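Local coordinates for protein phosphoribosylaminoimidazole-succinocarboxamide synthase (Thermotoga maritima, PDB 1KUT) that catalyses the ATP-dependent joining of L-aspartate to the carboxylate of 5-amino-1-(5-phosphoribosyl)imidazole-4-carboxylate, giving SAICAR in de novo purine biosynthesis, at residues P81-V86 with K170-L175. Sequence-based numbering, arbitrary orientation.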
ATOM      1  N   PRO B  81      -7.061  -4.730 -13.251  1.00 25.02           N
ATOM      2  CA  PRO B  81      -6.897  -3.270 -13.162  1.00 24.42           C
ATOM      3  C   PRO B  81      -5.735  -3.029 -12.204  1.00 23.75           C
ATOM      4  O   PRO B  81      -5.885  -2.393 -11.154  1.00 23.45           O
ATOM      5  CB  PRO B  81      -8.231  -2.817 -12.581  1.00 24.50           C
ATOM      6  CG  PRO B  81      -8.563  -3.947 -11.626  1.00 24.65           C
ATOM      7  CD  PRO B  81      -8.205  -5.190 -12.437  1.00 25.03           C
ATOM      8  N   LEU B  82      -4.563  -3.522 -12.585  1.00 23.15           N
ATOM      9  CA  LEU B  82      -3.414  -3.441 -11.705  1.00 22.27           C
ATOM     10  C   LEU B  82      -2.092  -3.145 -12.393  1.00 21.66           C
ATOM     11  O   LEU B  82      -1.896  -3.473 -13.561  1.00 22.29           O
ATOM     12  CB  LEU B  82      -3.319  -4.780 -10.971  1.00 22.29           C
ATOM     13  CG  LEU B  82      -3.468  -4.926  -9.462  1.00 22.60           C
ATOM     14  CD1 LEU B  82      -4.562  -4.014  -8.891  1.00 22.37           C
ATOM     15  CD2 LEU B  82      -3.753  -6.396  -9.200  1.00 22.63           C
ATOM     16  N   GLU B  83      -1.193  -2.515 -11.649  1.00 20.38           N
ATOM     17  CA  GLU B  83       0.149  -2.201 -12.113  1.00 19.19           C
ATOM     18  C   GLU B  83       1.036  -2.840 -11.047  1.00 18.19           C
ATOM     19  O   GLU B  83       0.970  -2.476  -9.888  1.00 17.49           O
ATOM     20  CB  GLU B  83       0.364  -0.690 -12.176  1.00 19.84           C
ATOM     21  CG  GLU B  83      -0.326  -0.038 -13.360  1.00 21.87           C
ATOM     22  CD  GLU B  83       0.062   1.427 -13.552  1.00 23.38           C
ATOM     23  OE1 GLU B  83       1.243   1.775 -13.328  1.00 24.06           O
ATOM     24  OE2 GLU B  83      -0.812   2.234 -13.946  1.00 24.69           O
ATOM     25  N   VAL B  84       1.832  -3.828 -11.435  1.00 17.73           N
ATOM     26  CA  VAL B  84       2.695  -4.527 -10.497  1.00 17.25           C
ATOM     27  C   VAL B  84       4.124  -4.040 -10.716  1.00 17.61           C
ATOM     28  O   VAL B  84       4.703  -4.239 -11.789  1.00 17.85           O
ATOM     29  CB  VAL B  84       2.648  -6.061 -10.720  1.00 17.01           C
ATOM     30  CG1 VAL B  84       3.341  -6.770  -9.554  1.00 16.66           C
ATOM     31  CG2 VAL B  84       1.209  -6.535 -10.884  1.00 15.95           C
ATOM     32  N   VAL B  85       4.696  -3.430  -9.686  1.00 17.12           N
ATOM     33  CA  VAL B  85       6.032  -2.889  -9.777  1.00 16.50           C
ATOM     34  C   VAL B  85       7.038  -3.689  -8.969  1.00 16.76           C
ATOM     35  O   VAL B  85       6.784  -4.048  -7.813  1.00 16.07           O
ATOM     36  CB  VAL B  85       6.042  -1.433  -9.273  1.00 17.04           C
ATOM     37  CG1 VAL B  85       7.447  -0.850  -9.348  1.00 17.12           C
ATOM     38  CG2 VAL B  85       5.060  -0.600 -10.092  1.00 16.35           C
ATOM     39  N   VAL B  86       8.181  -3.982  -9.586  1.00 16.60           N
ATOM     40  CA  VAL B  86       9.234  -4.692  -8.892  1.00 17.20           C
ATOM     41  C   VAL B  86      10.407  -3.731  -8.790  1.00 18.04           C
ATOM     42  O   VAL B  86      10.821  -3.118  -9.792  1.00 18.49           O
ATOM     43  CB  VAL B  86       9.669  -5.957  -9.643  1.00 17.10           C
ATOM     44  CG1 VAL B  86      10.770  -6.660  -8.868  1.00 17.12           C
ATOM     45  CG2 VAL B  86       8.485  -6.896  -9.807  1.00 17.05           C
ATOM     46  N   LYS B 170       7.648  -1.967 -14.223  1.00 18.37           N
ATOM     47  CA  LYS B 170       6.235  -2.150 -13.904  1.00 18.13           C
ATOM     48  C   LYS B 170       5.600  -3.141 -14.886  1.00 17.82           C
ATOM     49  O   LYS B 170       5.867  -3.084 -16.090  1.00 17.54           O
ATOM     50  CB  LYS B 170       5.495  -0.814 -14.004  1.00 18.79           C
ATOM     51  CG  LYS B 170       3.993  -0.951 -13.766  1.00 20.10           C
ATOM     52  CD  LYS B 170       3.186  -0.009 -14.648  1.00 21.60           C
ATOM     53  CE  LYS B 170       3.469  -0.240 -16.137  1.00 22.22           C
ATOM     54  NZ  LYS B 170       2.333   0.204 -17.001  1.00 22.26           N
ATOM     55  N   TYR B 171       4.761  -4.039 -14.371  1.00 17.28           N
ATOM     56  CA  TYR B 171       4.064  -5.030 -15.201  1.00 16.88           C
ATOM     57  C   TYR B 171       2.549  -4.900 -15.057  1.00 17.57           C
ATOM     58  O   TYR B 171       2.040  -4.173 -14.200  1.00 17.56           O
ATOM     59  CB  TYR B 171       4.434  -6.457 -14.785  1.00 15.12           C
ATOM     60  CG  TYR B 171       5.925  -6.758 -14.806  1.00 14.07           C
ATOM     61  CD1 TYR B 171       6.619  -6.880 -16.013  1.00 13.44           C
ATOM     62  CD2 TYR B 171       6.637  -6.917 -13.618  1.00 13.08           C
ATOM     63  CE1 TYR B 171       7.981  -7.153 -16.029  1.00 13.01           C
ATOM     64  CE2 TYR B 171       8.001  -7.194 -13.622  1.00 12.49           C
ATOM     65  CZ  TYR B 171       8.658  -7.312 -14.827  1.00 12.36           C
ATOM     66  OH  TYR B 171       9.988  -7.623 -14.838  1.00 12.26           O
ATOM     67  N   GLU B 172       1.847  -5.624 -15.922  1.00 18.66           N
ATOM     68  CA  GLU B 172       0.392  -5.714 -15.933  1.00 19.51           C
ATOM     69  C   GLU B 172       0.081  -7.121 -16.429  1.00 19.40           C
ATOM     70  O   GLU B 172       0.635  -7.575 -17.431  1.00 18.77           O
ATOM     71  CB  GLU B 172      -0.231  -4.644 -16.837  1.00 20.79           C
ATOM     72  CG  GLU B 172      -0.320  -3.264 -16.159  1.00 22.95           C
ATOM     73  CD  GLU B 172      -0.941  -2.186 -17.043  1.00 24.50           C
ATOM     74  OE1 GLU B 172      -1.823  -2.514 -17.873  1.00 24.88           O
ATOM     75  OE2 GLU B 172      -0.558  -0.999 -16.894  1.00 25.39           O
ATOM     76  N   PHE B 173      -0.777  -7.817 -15.692  1.00 20.00           N
ATOM     77  CA  PHE B 173      -1.146  -9.188 -16.017  1.00 20.95           C
ATOM     78  C   PHE B 173      -2.625  -9.347 -16.327  1.00 22.23           C
ATOM     79  O   PHE B 173      -3.452  -8.474 -15.999  1.00 22.95           O
ATOM     80  CB  PHE B 173      -0.805 -10.127 -14.866  1.00 19.61           C
ATOM     81  CG  PHE B 173       0.665 -10.223 -14.559  1.00 19.68           C
ATOM     82  CD1 PHE B 173       1.295  -9.247 -13.785  1.00 19.20           C
ATOM     83  CD2 PHE B 173       1.403 -11.321 -14.990  1.00 18.78           C
ATOM     84  CE1 PHE B 173       2.633  -9.358 -13.437  1.00 18.91           C
ATOM     85  CE2 PHE B 173       2.741 -11.449 -14.655  1.00 18.92           C
ATOM     86  CZ  PHE B 173       3.363 -10.450 -13.865  1.00 19.63           C
ATOM     87  N   GLY B 174      -2.950 -10.485 -16.939  1.00 23.13           N
ATOM     88  CA  GLY B 174      -4.323 -10.780 -17.294  1.00 24.05           C
ATOM     89  C   GLY B 174      -4.546 -12.276 -17.315  1.00 24.84           C
ATOM     90  O   GLY B 174      -3.616 -13.060 -17.100  1.00 24.59           O
ATOM     91  N   LEU B 175      -5.789 -12.677 -17.561  1.00 26.10           N
ATOM     92  CA  LEU B 175      -6.139 -14.092 -17.618  1.00 27.21           C
ATOM     93  C   LEU B 175      -6.475 -14.459 -19.055  1.00 28.00           C
ATOM     94  O   LEU B 175      -7.255 -13.767 -19.705  1.00 28.04           O
ATOM     95  CB  LEU B 175      -7.348 -14.372 -16.711  1.00 27.24           C
ATOM     96  CG  LEU B 175      -7.167 -14.792 -15.241  1.00 27.39           C
ATOM     97  CD1 LEU B 175      -5.753 -14.573 -14.769  1.00 27.82           C
ATOM     98  CD2 LEU B 175      -8.147 -14.018 -14.373  1.00 27.56           C
TER
HETATM   99  O   HOH W   1      -2.328  -6.013 -14.243  1.00 11.22           O
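V84 and Y171 form the antiparallel hydrogen-bonded pair that joins strands 78-87 and 164-175 in an antiparallel sheet of this SAICAR synthetase. V84 N donates to Y171 O at 2.8 Å, and Y171 N returns a bond to V84 O at 2.6 Å, each with an N-H...O angle of 165°. V85 and K170 make the adjoining non-hydrogen-bonded pair. Beyond Y171 the strands part, and water 1 takes over the bridging, donating to L82 O and accepting from F173 N.

Beta-branched valines suit the extended backbone and keep short, apolar branches against their neighbours. V84 CG2 meets the edge of the F173 ring, 4.0 Å from CD1, and V86 CG2 lies in the plane of the Y171 ring, 3.9 Å from CE2. Helix 138-160 covers this face: A147 touches F173, I151 touches Y171, and T152 OG1 hydrogen-bonds Y171 OH, so the tyrosine offers apolar ring atoms to the valine and a hydroxyl to the helix.

On the other face, beside V85, charged side chains gather. K170 lays CB and CG against V85 CG2, because its chi1 of 176° carries CG away from the backbone N. Its bent chain then passes E83 obliquely, leaving NZ 4.1 Å from E83 OE1, opposite charges too far apart for a salt bridge. The carboxylate arms of E83 and E172 run alongside each other, their OE2 atoms 4.4 Å apart, and K116 NZ forms salt bridges with both, which probably eases their mutual repulsion. A methionine in place of K170 would lack the ammonium group and would probably leave E172 OE2 without one of its cationic partners. That salt bridge is made within 170-175: K170 NZ sits over the E172 carboxylate rather than in its plane, 38° off it and 3.1 Å from OE2.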